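Local coordinates for aminopeptidase N (Francisella tularensis subsp. tularensis, PDB 5DLL), which releases N-terminal amino acids from peptides as a zinc metallopeptidase of the M1 family, and probably helps to break down intracellular peptides, at residues N583-D588 / V640-D645; N592-I597 / D645-D650; L652-Q657 / R674-V679. All coordinates share one frame; numbering follows the deposited sequence.

All three contacts lie in the helical, ARM-like C-terminal domain, on the same side of the chain's centre and away from the zinc and sodium sites. Interactions 1 and 2 have centres about 11 Å apart and share helix 629-646 with its residue Asp645; they touch where Leu643 CD2 packs 3.7 Å from Phe594 CD2. Their segments alternate along the chain, so helix 588-598 and the loop before it meet successive parts of one later region. Interaction 3 follows in series, centres about 13 Å from interaction 2 and 20 Å from interaction 1. Helix 648-658, used in both interactions 2 and 3, carries the packing on to helix 668-685, so the three contacts tie four helices of this domain together.

Interaction 1 (N583-D588 / V640-D645)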
ATOM      1  N   ASN A 583      19.580   1.891 -28.786  1.00 85.41           N
ATOM      2  CA  ASN A 583      18.825   1.824 -30.044  1.00 84.77           C
ATOM      3  C   ASN A 583      19.215   0.575 -30.842  1.00 81.57           C
ATOM      4  O   ASN A 583      19.254   0.591 -32.075  1.00 78.02           O
ATOM      5  CB  ASN A 583      19.032   3.099 -30.879  1.00 87.55           C
ATOM      6  CG  ASN A 583      18.459   4.341 -30.215  1.00 88.98           C
ATOM      7  OD1 ASN A 583      19.192   5.248 -29.823  1.00 87.33           O
ATOM      8  ND2 ASN A 583      17.140   4.390 -30.090  1.00 91.59           N
ATOM      9  N   ALA A 584      19.489  -0.508 -30.118  1.00 77.42           N
ATOM     10  CA  ALA A 584      20.101  -1.698 -30.697  1.00 78.03           C
ATOM     11  C   ALA A 584      19.060  -2.654 -31.261  1.00 82.73           C
ATOM     12  O   ALA A 584      17.914  -2.687 -30.801  1.00 82.83           O
ATOM     13  CB  ALA A 584      20.946  -2.409 -29.649  1.00 75.25           C
ATOM     14  N   ASP A 585      19.472  -3.430 -32.262  1.00 83.74           N
ATOM     15  CA  ASP A 585      18.658  -4.523 -32.787  1.00 81.19           C
ATOM     16  C   ASP A 585      18.698  -5.689 -31.809  1.00 79.89           C
ATOM     17  O   ASP A 585      19.502  -5.708 -30.872  1.00 74.56           O
ATOM     18  CB  ASP A 585      19.156  -4.974 -34.167  1.00 84.63           C
ATOM     19  CG  ASP A 585      18.822  -3.980 -35.271  1.00 85.32           C
ATOM     20  OD1 ASP A 585      17.787  -3.286 -35.170  1.00 83.97           O
ATOM     21  OD2 ASP A 585      19.593  -3.909 -36.254  1.00 80.38           O
ATOM     22  N   LEU A 586      17.828  -6.665 -32.040  1.00 84.36           N
ATOM     23  CA  LEU A 586      17.635  -7.763 -31.101  1.00 87.22           C
ATOM     24  C   LEU A 586      18.654  -8.887 -31.326  1.00 85.26           C
ATOM     25  O   LEU A 586      18.783  -9.417 -32.431  1.00 85.13           O
ATOM     26  CB  LEU A 586      16.203  -8.290 -31.223  1.00 90.70           C
ATOM     27  CG  LEU A 586      15.573  -8.931 -29.988  1.00 95.70           C
ATOM     28  CD1 LEU A 586      15.604  -7.990 -28.789  1.00 90.71           C
ATOM     29  CD2 LEU A 586      14.146  -9.347 -30.313  1.00 99.73           C
ATOM     30  N   ASN A 587      19.369  -9.243 -30.261  1.00 85.27           N
ATOM     31  CA  ASN A 587      20.415 -10.264 -30.308  1.00 81.55           C
ATOM     32  C   ASN A 587      19.841 -11.661 -30.595  1.00 80.66           C
ATOM     33  O   ASN A 587      18.692 -11.952 -30.262  1.00 83.65           O
ATOM     34  CB  ASN A 587      21.185 -10.252 -28.977  1.00 78.89           C
ATOM     35  CG  ASN A 587      22.518 -10.971 -29.050  1.00 81.09           C
ATOM     36  OD1 ASN A 587      22.735 -11.840 -29.894  1.00 84.24           O
ATOM     37  ND2 ASN A 587      23.422 -10.612 -28.147  1.00 83.70           N
ATOM     38  N   ASP A 588      20.649 -12.518 -31.214  1.00 77.41           N
ATOM     39  CA  ASP A 588      20.229 -13.883 -31.549  1.00 70.65           C
ATOM     40  C   ASP A 588      20.170 -14.776 -30.297  1.00 65.68           C
ATOM     41  O   ASP A 588      19.218 -15.537 -30.111  1.00 58.20           O
ATOM     42  CB  ASP A 588      21.183 -14.488 -32.593  1.00 72.87           C
ATOM     43  CG  ASP A 588      20.465 -15.328 -33.642  1.00 73.48           C
ATOM     44  OD1 ASP A 588      19.218 -15.286 -33.706  1.00 70.34           O
ATOM     45  OD2 ASP A 588      21.157 -16.019 -34.420  1.00 72.46           O
ATOM     46  N   VAL A 640       9.825  -4.553 -29.502  1.00 48.29           N
ATOM     47  CA  VAL A 640       8.550  -5.230 -29.253  1.00 49.17           C
ATOM     48  C   VAL A 640       7.980  -5.769 -30.564  1.00 47.78           C
ATOM     49  O   VAL A 640       7.427  -6.869 -30.592  1.00 54.76           O
ATOM     50  CB  VAL A 640       7.540  -4.311 -28.513  1.00 48.46           C
ATOM     51  CG1 VAL A 640       6.104  -4.803 -28.660  1.00 46.66           C
ATOM     52  CG2 VAL A 640       7.913  -4.207 -27.037  1.00 42.77           C
ATOM     53  N   ASN A 641       8.133  -5.005 -31.644  1.00 46.45           N
ATOM     54  CA  ASN A 641       7.718  -5.458 -32.974  1.00 50.65           C
ATOM     55  C   ASN A 641       8.535  -6.656 -33.478  1.00 50.90           C
ATOM     56  O   ASN A 641       7.990  -7.547 -34.129  1.00 52.30           O
ATOM     57  CB  ASN A 641       7.799  -4.315 -33.991  1.00 55.70           C
ATOM     58  CG  ASN A 641       7.717  -4.807 -35.426  1.00 62.63           C
ATOM     59  OD1 ASN A 641       8.732  -4.896 -36.121  1.00 65.03           O
ATOM     60  ND2 ASN A 641       6.514  -5.162 -35.863  1.00 62.24           N
ATOM     61  N   GLN A 642       9.835  -6.669 -33.189  1.00 49.11           N
ATOM     62  CA  GLN A 642      10.694  -7.780 -33.594  1.00 47.37           C
ATOM     63  C   GLN A 642      10.287  -9.085 -32.908  1.00 46.38           C
ATOM     64  O   GLN A 642      10.051 -10.092 -33.576  1.00 63.67           O
ATOM     65  CB  GLN A 642      12.169  -7.463 -33.332  1.00 47.63           C
ATOM     66  CG  GLN A 642      12.766  -6.496 -34.346  1.00 51.16           C
ATOM     67  CD  GLN A 642      14.277  -6.368 -34.237  1.00 62.97           C
ATOM     68  OE1 GLN A 642      14.973  -7.325 -33.897  1.00 69.58           O
ATOM     69  NE2 GLN A 642      14.795  -5.180 -34.544  1.00 64.46           N
ATOM     70  N   LEU A 643      10.186  -9.056 -31.582  1.00 47.02           N
ATOM     71  CA  LEU A 643       9.762 -10.229 -30.807  1.00 46.33           C
ATOM     72  C   LEU A 643       8.408 -10.753 -31.273  1.00 52.71           C
ATOM     73  O   LEU A 643       8.206 -11.962 -31.382  1.00 56.08           O
ATOM     74  CB  LEU A 643       9.667  -9.885 -29.324  1.00 44.12           C
ATOM     75  CG  LEU A 643      10.975  -9.550 -28.606  1.00 41.94           C
ATOM     76  CD1 LEU A 643      10.683  -8.810 -27.309  1.00 39.92           C
ATOM     77  CD2 LEU A 643      11.776 -10.815 -28.340  1.00 46.09           C
ATOM     78  N   ALA A 644       7.486  -9.829 -31.528  1.00 50.49           N
ATOM     79  CA  ALA A 644       6.157 -10.158 -32.040  1.00 47.05           C
ATOM     80  C   ALA A 644       6.212 -10.966 -33.332  1.00 46.26           C
ATOM     81  O   ALA A 644       5.455 -11.924 -33.493  1.00 44.83           O
ATOM     82  CB  ALA A 644       5.360  -8.882 -32.270  1.00 48.37           C
ATOM     83  N   ASP A 645       7.106 -10.565 -34.240  1.00 48.21           N
ATOM     84  CA  ASP A 645       7.205 -11.152 -35.585  1.00 50.87           C
ATOM     85  C   ASP A 645       8.052 -12.421 -35.639  1.00 51.29           C
ATOM     86  O   ASP A 645       7.652 -13.414 -36.255  1.00 52.44           O
ATOM     87  CB  ASP A 645       7.776 -10.127 -36.577  1.00 54.31           C
ATOM     88  CG  ASP A 645       6.743  -9.106 -37.038  1.00 61.33           C
ATOM     89  OD1 ASP A 645       5.528  -9.399 -36.997  1.00 67.12           O
ATOM     90  OD2 ASP A 645       7.152  -8.005 -37.462  1.00 68.39           O
TER
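The side-chain amide of Gln642 and the carboxylate of Asp585 meet with their planes turned 53° apart, NE2 of Gln642 lying 3.6 Å from OD1 of Asp585, a loose polar approach. On the other branch of the same amide, OE1 of Gln642 faces the backbone N and the CB of Leu586. The setting is the loop between helices 565-581 and 588-598 of the ARM-like domain, laid against helix 629-646. Asn583 closes the first helix with a Schellman motif, and Asn587 is the N-cap of the second, its OD1 accepting from the backbone N of Glu589. Between these two ends the chain turns Leu586 towards the helix. Gln642 reaches it with CG anti to its own carbonyl carbon (chi1 -76°) and the chain extended beyond, which carries the amide out to the loop backbone. There OE1 accepts a weak hydrogen bond from Leu586 N at 3.5 Å, bent to an N-H...O angle of 143°. Beside this polar contact lies an apolar one: the side chains of Leu586 and Leu643 cross at about a right angle, and both also touch Leu591 on helix 588-598. CD2 of Leu586 comes in across the branch of Leu643, 3.4 Å from its CD2 and 3.6 Å from its CG.

Interaction 2 (N592-I597 / D645-D650); sequences NAFKSI and DKLKDD
Leu647 points its side chain at helix 588-598 and its two methyls part ways there, CD1 going to Phe594 and CD2 to the end of Lys595. CD1 comes to the edge of the Phe594 ring, near the ring plane, with CD2 of the phenylalanine 3.7 Å away. This is therefore edge packing, with no methyl laid over the ring from this segment. The second methyl, CD2 of Leu647, sits 4.2 Å from NZ of Lys595, so the ammonium end lies beside a methyl as well as near its charge partner. Lys595 starts out with CG anti to its backbone N (chi1 -173°), runs on extended through chi2, and then bends at both chi3 and chi4. That double bend curls NZ back towards Asp650, whose OD2 it meets in a long salt bridge of 3.5 Å.

The contact joins neighbouring helices of the C-terminal ARM-like domain at the junction of helices 629-646 and 648-658: Leu647 is the first residue to leave helical geometry after the former and the N-cap position of the latter. One turn later, Asp650 again directs its side chain towards helix 588-598. The side chains of Lys595 and Asp650 cross at about a right angle, and OD2 also touches the aliphatic part, 3.5 Å from CG of Lys595. The same OD2 accepts a hydrogen bond from NE2 of His599, just past the end of helix 588-598. His599 is the stronger partner of this oxygen and Lys595 the longer, and together they would probably stabilise the negative charge of Asp650. Phe594 also packs on Leu612 of helix 605-612.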
ATOM      1  N   ASN A 592      16.637 -16.565 -28.107  1.00 65.87           N
ATOM      2  CA  ASN A 592      16.522 -17.971 -27.722  1.00 67.53           C
ATOM      3  C   ASN A 592      16.383 -18.165 -26.219  1.00 65.81           C
ATOM      4  O   ASN A 592      15.751 -19.125 -25.780  1.00 77.95           O
ATOM      5  CB  ASN A 592      17.706 -18.780 -28.260  1.00 69.09           C
ATOM      6  CG  ASN A 592      17.707 -18.872 -29.775  1.00 72.35           C
ATOM      7  OD1 ASN A 592      16.685 -19.182 -30.396  1.00 69.24           O
ATOM      8  ND2 ASN A 592      18.857 -18.604 -30.382  1.00 74.74           N
ATOM      9  N   ALA A 593      16.978 -17.269 -25.432  1.00 63.07           N
ATOM     10  CA  ALA A 593      16.739 -17.240 -23.984  1.00 63.14           C
ATOM     11  C   ALA A 593      15.297 -16.799 -23.700  1.00 62.33           C
ATOM     12  O   ALA A 593      14.641 -17.309 -22.791  1.00 63.86           O
ATOM     13  CB  ALA A 593      17.726 -16.311 -23.293  1.00 60.41           C
ATOM     14  N   PHE A 594      14.819 -15.857 -24.505  1.00 59.90           N
ATOM     15  CA  PHE A 594      13.440 -15.369 -24.441  1.00 62.10           C
ATOM     16  C   PHE A 594      12.445 -16.471 -24.811  1.00 59.87           C
ATOM     17  O   PHE A 594      11.403 -16.618 -24.176  1.00 60.10           O
ATOM     18  CB  PHE A 594      13.285 -14.187 -25.406  1.00 66.05           C
ATOM     19  CG  PHE A 594      12.224 -13.201 -25.014  1.00 65.42           C
ATOM     20  CD1 PHE A 594      12.483 -12.234 -24.052  1.00 64.57           C
ATOM     21  CD2 PHE A 594      10.985 -13.209 -25.637  1.00 66.50           C
ATOM     22  CE1 PHE A 594      11.516 -11.309 -23.700  1.00 65.70           C
ATOM     23  CE2 PHE A 594      10.015 -12.284 -25.292  1.00 66.25           C
ATOM     24  CZ  PHE A 594      10.279 -11.335 -24.321  1.00 66.42           C
ATOM     25  N   LYS A 595      12.783 -17.231 -25.849  1.00 60.02           N
ATOM     26  CA  LYS A 595      11.967 -18.350 -26.319  1.00 65.52           C
ATOM     27  C   LYS A 595      11.834 -19.450 -25.256  1.00 61.13           C
ATOM     28  O   LYS A 595      10.750 -20.002 -25.056  1.00 55.85           O
ATOM     29  CB  LYS A 595      12.587 -18.934 -27.602  1.00 71.31           C
ATOM     30  CG  LYS A 595      11.746 -19.994 -28.304  1.00 78.84           C
ATOM     31  CD  LYS A 595      12.584 -20.872 -29.230  1.00 90.06           C
ATOM     32  CE  LYS A 595      12.917 -20.186 -30.548  1.00 89.07           C
ATOM     33  NZ  LYS A 595      11.770 -20.196 -31.500  1.00 86.64           N
ATOM     34  N   SER A 596      12.940 -19.765 -24.586  1.00 60.37           N
ATOM     35  CA  SER A 596      12.971 -20.855 -23.611  1.00 61.73           C
ATOM     36  C   SER A 596      12.161 -20.516 -22.366  1.00 60.26           C
ATOM     37  O   SER A 596      11.488 -21.381 -21.804  1.00 68.19           O
ATOM     38  CB  SER A 596      14.413 -21.182 -23.216  1.00 66.52           C
ATOM     39  OG  SER A 596      15.011 -20.089 -22.542  1.00 75.43           O
ATOM     40  N   ILE A 597      12.234 -19.260 -21.937  1.00 60.61           N
ATOM     41  CA  ILE A 597      11.410 -18.780 -20.835  1.00 60.86           C
ATOM     42  C   ILE A 597       9.933 -18.935 -21.206  1.00 58.81           C
ATOM     43  O   ILE A 597       9.128 -19.406 -20.404  1.00 61.33           O
ATOM     44  CB  ILE A 597      11.710 -17.302 -20.501  1.00 72.27           C
ATOM     45  CG1 ILE A 597      13.149 -17.132 -19.980  1.00 81.45           C
ATOM     46  CG2 ILE A 597      10.708 -16.762 -19.482  1.00 76.94           C
ATOM     47  CD1 ILE A 597      13.360 -17.523 -18.533  1.00 85.74           C
ATOM     48  N   ASP A 645       7.106 -10.565 -34.240  1.00 48.21           N
ATOM     49  CA  ASP A 645       7.205 -11.152 -35.585  1.00 50.87           C
ATOM     50  C   ASP A 645       8.052 -12.421 -35.639  1.00 51.29           C
ATOM     51  O   ASP A 645       7.652 -13.414 -36.255  1.00 52.44           O
ATOM     52  CB  ASP A 645       7.776 -10.127 -36.577  1.00 54.31           C
ATOM     53  CG  ASP A 645       6.743  -9.106 -37.038  1.00 61.33           C
ATOM     54  OD1 ASP A 645       5.528  -9.399 -36.997  1.00 67.12           O
ATOM     55  OD2 ASP A 645       7.152  -8.005 -37.462  1.00 68.39           O
ATOM     56  N   LYS A 646       9.226 -12.387 -35.013  1.00 50.78           N
ATOM     57  CA  LYS A 646      10.121 -13.545 -35.015  1.00 53.26           C
ATOM     58  C   LYS A 646       9.515 -14.718 -34.247  1.00 49.72           C
ATOM     59  O   LYS A 646       9.508 -15.842 -34.742  1.00 65.98           O
ATOM     60  CB  LYS A 646      11.493 -13.188 -34.436  1.00 56.51           C
ATOM     61  CG  LYS A 646      12.214 -12.087 -35.195  1.00 67.23           C
ATOM     62  CD  LYS A 646      13.724 -12.202 -35.059  1.00 81.02           C
ATOM     63  CE  LYS A 646      14.418 -10.874 -35.319  1.00 82.44           C
ATOM     64  NZ  LYS A 646      13.947 -10.209 -36.567  1.00 84.71           N
ATOM     65  N   LEU A 647       8.990 -14.452 -33.052  1.00 41.53           N
ATOM     66  CA  LEU A 647       8.364 -15.494 -32.236  1.00 43.73           C
ATOM     67  C   LEU A 647       6.842 -15.537 -32.417  1.00 44.55           C
ATOM     68  O   LEU A 647       6.120 -15.920 -31.494  1.00 39.82           O
ATOM     69  CB  LEU A 647       8.700 -15.290 -30.753  1.00 44.36           C
ATOM     70  CG  LEU A 647      10.161 -14.993 -30.400  1.00 49.34           C
ATOM     71  CD1 LEU A 647      10.312 -14.793 -28.902  1.00 52.23           C
ATOM     72  CD2 LEU A 647      11.077 -16.103 -30.884  1.00 57.11           C
ATOM     73  N   LYS A 648       6.357 -15.172 -33.605  1.00 49.04           N
ATOM     74  CA  LYS A 648       4.916 -15.078 -33.859  1.00 53.98           C
ATOM     75  C   LYS A 648       4.185 -16.405 -33.651  1.00 55.48           C
ATOM     76  O   LYS A 648       3.105 -16.432 -33.061  1.00 61.41           O
ATOM     77  CB  LYS A 648       4.644 -14.558 -35.273  1.00 59.53           C
ATOM     78  CG  LYS A 648       3.208 -14.106 -35.471  1.00 68.70           C
ATOM     79  CD  LYS A 648       2.994 -13.428 -36.815  1.00 81.51           C
ATOM     80  CE  LYS A 648       1.714 -12.605 -36.807  1.00 78.70           C
ATOM     81  NZ  LYS A 648       1.094 -12.500 -38.157  1.00 79.70           N
ATOM     82  N   ASP A 649       4.772 -17.494 -34.146  1.00 58.31           N
ATOM     83  CA  ASP A 649       4.189 -18.831 -33.996  1.00 57.08           C
ATOM     84  C   ASP A 649       4.136 -19.254 -32.531  1.00 56.83           C
ATOM     85  O   ASP A 649       3.192 -19.928 -32.109  1.00 50.53           O
ATOM     86  CB  ASP A 649       4.986 -19.872 -34.795  1.00 57.86           C
ATOM     87  CG  ASP A 649       4.885 -19.671 -36.304  1.00 62.21           C
ATOM     88  OD1 ASP A 649       3.911 -19.049 -36.780  1.00 65.12           O
ATOM     89  OD2 ASP A 649       5.790 -20.148 -37.019  1.00 63.52           O
ATOM     90  N   ASP A 650       5.152 -18.854 -31.767  1.00 56.60           N
ATOM     91  CA  ASP A 650       5.245 -19.193 -30.345  1.00 59.20           C
ATOM     92  C   ASP A 650       4.166 -18.482 -29.529  1.00 56.69           C
ATOM     93  O   ASP A 650       3.532 -19.098 -28.670  1.00 57.18           O
ATOM     94  CB  ASP A 650       6.623 -18.827 -29.776  1.00 67.78           C
ATOM     95  CG  ASP A 650       7.773 -19.457 -30.547  1.00 72.61           C
ATOM     96  OD1 ASP A 650       7.834 -19.274 -31.783  1.00 75.96           O
ATOM     97  OD2 ASP A 650       8.624 -20.119 -29.908  1.00 67.79           O
TER

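Interaction 3 (L652-Q657 / R674-V679)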
ATOM      1  N   LEU A 652       1.305 -17.421 -30.590  1.00 45.91           N
ATOM      2  CA  LEU A 652       0.050 -18.070 -30.974  1.00 48.87           C
ATOM      3  C   LEU A 652      -0.148 -19.416 -30.274  1.00 48.25           C
ATOM      4  O   LEU A 652      -1.250 -19.728 -29.817  1.00 51.02           O
ATOM      5  CB  LEU A 652       0.006 -18.269 -32.493  1.00 48.57           C
ATOM      6  CG  LEU A 652      -1.175 -19.061 -33.063  1.00 55.17           C
ATOM      7  CD1 LEU A 652      -2.504 -18.444 -32.656  1.00 56.96           C
ATOM      8  CD2 LEU A 652      -1.065 -19.146 -34.576  1.00 61.87           C
ATOM      9  N   ALA A 653       0.919 -20.211 -30.207  1.00 47.41           N
ATOM     10  CA  ALA A 653       0.863 -21.546 -29.603  1.00 50.38           C
ATOM     11  C   ALA A 653       0.551 -21.472 -28.110  1.00 48.69           C
ATOM     12  O   ALA A 653      -0.391 -22.108 -27.622  1.00 48.08           O
ATOM     13  CB  ALA A 653       2.178 -22.282 -29.829  1.00 50.43           C
ATOM     14  N   VAL A 654       1.342 -20.676 -27.398  1.00 46.84           N
ATOM     15  CA  VAL A 654       1.167 -20.504 -25.962  1.00 43.38           C
ATOM     16  C   VAL A 654      -0.164 -19.816 -25.640  1.00 41.49           C
ATOM     17  O   VAL A 654      -0.769 -20.099 -24.611  1.00 43.47           O
ATOM     18  CB  VAL A 654       2.344 -19.731 -25.330  1.00 42.51           C
ATOM     19  CG1 VAL A 654       2.105 -19.504 -23.845  1.00 44.43           C
ATOM     20  CG2 VAL A 654       3.650 -20.491 -25.530  1.00 43.67           C
ATOM     21  N   TYR A 655      -0.633 -18.931 -26.515  1.00 45.77           N
ATOM     22  CA  TYR A 655      -1.951 -18.329 -26.320  1.00 46.59           C
ATOM     23  C   TYR A 655      -2.994 -19.432 -26.274  1.00 44.45           C
ATOM     24  O   TYR A 655      -3.725 -19.552 -25.297  1.00 40.16           O
ATOM     25  CB  TYR A 655      -2.303 -17.325 -27.428  1.00 49.77           C
ATOM     26  CG  TYR A 655      -3.713 -16.765 -27.306  1.00 48.81           C
ATOM     27  CD1 TYR A 655      -3.978 -15.658 -26.503  1.00 49.30           C
ATOM     28  CD2 TYR A 655      -4.784 -17.355 -27.979  1.00 52.93           C
ATOM     29  CE1 TYR A 655      -5.266 -15.150 -26.377  1.00 49.61           C
ATOM     30  CE2 TYR A 655      -6.076 -16.855 -27.861  1.00 52.67           C
ATOM     31  CZ  TYR A 655      -6.312 -15.753 -27.059  1.00 51.46           C
ATOM     32  OH  TYR A 655      -7.588 -15.249 -26.939  1.00 52.28           O
ATOM     33  N   GLN A 656      -3.044 -20.247 -27.325  1.00 49.89           N
ATOM     34  CA  GLN A 656      -4.092 -21.266 -27.439  1.00 51.54           C
ATOM     35  C   GLN A 656      -3.909 -22.415 -26.442  1.00 49.86           C
ATOM     36  O   GLN A 656      -4.863 -23.146 -26.170  1.00 53.89           O
ATOM     37  CB  GLN A 656      -4.239 -21.782 -28.889  1.00 48.04           C
ATOM     38  CG  GLN A 656      -5.211 -20.964 -29.756  1.00 45.30           C
ATOM     39  CD  GLN A 656      -6.666 -21.006 -29.274  1.00 40.47           C
ATOM     40  OE1 GLN A 656      -7.133 -22.012 -28.750  1.00 47.08           O
ATOM     41  NE2 GLN A 656      -7.387 -19.913 -29.461  1.00 36.74           N
ATOM     42  N   GLN A 657      -2.712 -22.560 -25.875  1.00 46.97           N
ATOM     43  CA  GLN A 657      -2.507 -23.525 -24.789  1.00 48.89           C
ATOM     44  C   GLN A 657      -2.868 -22.939 -23.412  1.00 47.80           C
ATOM     45  O   GLN A 657      -3.102 -23.686 -22.460  1.00 52.48           O
ATOM     46  CB  GLN A 657      -1.084 -24.105 -24.824  1.00 54.04           C
ATOM     47  CG  GLN A 657      -0.068 -23.483 -23.882  1.00 56.92           C
ATOM     48  CD  GLN A 657       1.338 -24.023 -24.105  1.00 66.08           C
ATOM     49  OE1 GLN A 657       1.643 -24.608 -25.151  1.00 52.99           O
ATOM     50  NE2 GLN A 657       2.205 -23.827 -23.117  1.00 71.64           N
ATOM     51  N   ARG A 674      -4.297 -16.839 -17.369  1.00 47.17           N
ATOM     52  CA  ARG A 674      -4.995 -15.697 -17.971  1.00 41.59           C
ATOM     53  C   ARG A 674      -4.109 -14.497 -18.277  1.00 44.26           C
ATOM     54  O   ARG A 674      -4.399 -13.730 -19.198  1.00 42.12           O
ATOM     55  CB  ARG A 674      -6.149 -15.231 -17.074  1.00 42.94           C
ATOM     56  CG  ARG A 674      -7.465 -15.952 -17.312  1.00 44.67           C
ATOM     57  CD  ARG A 674      -8.600 -15.284 -16.553  1.00 47.70           C
ATOM     58  NE  ARG A 674      -8.469 -15.474 -15.109  1.00 54.90           N
ATOM     59  CZ  ARG A 674      -8.909 -16.535 -14.432  1.00 55.79           C
ATOM     60  NH1 ARG A 674      -9.528 -17.534 -15.053  1.00 67.29           N
ATOM     61  NH2 ARG A 674      -8.732 -16.598 -13.116  1.00 53.85           N
ATOM     62  N   LYS A 675      -3.046 -14.306 -17.506  1.00 47.98           N
ATOM     63  CA  LYS A 675      -2.178 -13.159 -17.753  1.00 54.04           C
ATOM     64  C   LYS A 675      -1.076 -13.465 -18.760  1.00 47.37           C
ATOM     65  O   LYS A 675      -0.741 -12.601 -19.569  1.00 52.80           O
ATOM     66  CB  LYS A 675      -1.631 -12.549 -16.460  1.00 58.04           C
ATOM     67  CG  LYS A 675      -0.847 -13.469 -15.547  1.00 67.27           C
ATOM     68  CD  LYS A 675      -0.408 -12.718 -14.297  1.00 78.42           C
ATOM     69  CE  LYS A 675      -1.589 -12.310 -13.422  1.00 79.35           C
ATOM     70  NZ  LYS A 675      -1.160 -11.716 -12.128  1.00 78.95           N
ATOM     71  N   LEU A 676      -0.532 -14.680 -18.742  1.00 45.11           N
ATOM     72  CA  LEU A 676       0.379 -15.097 -19.813  1.00 43.50           C
ATOM     73  C   LEU A 676      -0.369 -15.109 -21.145  1.00 44.79           C
ATOM     74  O   LEU A 676       0.177 -14.707 -22.175  1.00 45.77           O
ATOM     75  CB  LEU A 676       0.984 -16.477 -19.552  1.00 43.97           C
ATOM     76  CG  LEU A 676       1.999 -16.919 -20.620  1.00 42.69           C
ATOM     77  CD1 LEU A 676       3.198 -15.984 -20.634  1.00 47.17           C
ATOM     78  CD2 LEU A 676       2.456 -18.356 -20.425  1.00 43.33           C
ATOM     79  N   LYS A 677      -1.614 -15.581 -21.113  1.00 40.87           N
ATOM     80  CA  LYS A 677      -2.503 -15.497 -22.267  1.00 37.97           C
ATOM     81  C   LYS A 677      -2.593 -14.059 -22.788  1.00 38.47           C
ATOM     82  O   LYS A 677      -2.528 -13.828 -23.994  1.00 41.13           O
ATOM     83  CB  LYS A 677      -3.896 -16.019 -21.905  1.00 38.58           C
ATOM     84  CG  LYS A 677      -4.940 -15.771 -22.981  1.00 45.25           C
ATOM     85  CD  LYS A 677      -6.226 -16.539 -22.738  1.00 49.59           C
ATOM     86  CE  LYS A 677      -6.898 -16.124 -21.444  1.00 52.65           C
ATOM     87  NZ  LYS A 677      -8.335 -16.511 -21.449  1.00 59.31           N
ATOM     88  N   GLY A 678      -2.751 -13.104 -21.871  1.00 37.94           N
ATOM     89  CA  GLY A 678      -2.823 -11.686 -22.215  1.00 36.75           C
ATOM     90  C   GLY A 678      -1.527 -11.126 -22.776  1.00 40.24           C
ATOM     91  O   GLY A 678      -1.550 -10.341 -23.729  1.00 44.87           O
ATOM     92  N   VAL A 679      -0.399 -11.516 -22.184  1.00 39.09           N
ATOM     93  CA  VAL A 679       0.917 -11.100 -22.685  1.00 39.41           C
ATOM     94  C   VAL A 679       1.115 -11.590 -24.114  1.00 42.94           C
ATOM     95  O   VAL A 679       1.572 -10.839 -24.976  1.00 52.92           O
ATOM     96  CB  VAL A 679       2.068 -11.626 -21.803  1.00 36.91           C
ATOM     97  CG1 VAL A 679       3.425 -11.373 -22.461  1.00 36.32           C
ATOM     98  CG2 VAL A 679       2.014 -10.978 -20.428  1.00 37.27           C
TER
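The backbone carbonyl oxygen of Lys677 lies at the edge of the Tyr655 ring, in the ring plane, 3.4 Å from its CD1. It meets the ring's C-H edge, and no hydrogen bond crosses between 652-657 and 674-679. The helices approach closely here, with the CA atoms of Tyr655 and Lys677 only 5.0 Å apart. Tyr655 has CG anti to its backbone N (chi1 176°), which swings the ring along the flank of the partner helix. The lysine sets its CG out of the ring plane, off the CD1-CE1 side, with CG of Lys677 3.5 Å from CE1 of Tyr655. Further out the lysine chain bends at chi3 (62°) and its NZ forms a salt bridge with Asp709, so the stem serves the packing while the charge is paired beyond it. One residue back on each helix, the branched side chains cross at about a right angle: CG1 of Val654 meets CD2 of Leu676 at 3.6 Å. All four touching residues are buried, in a helix-helix contact of the ARM-repeat domain. Tyr655 packs further along the same partner helix on Cys680 and Leu681, and on Leu696 and Leu700 of helix 691-703, whereas Leu676 rests on Lys605, Ile608 and Ser609 of helix 605-612.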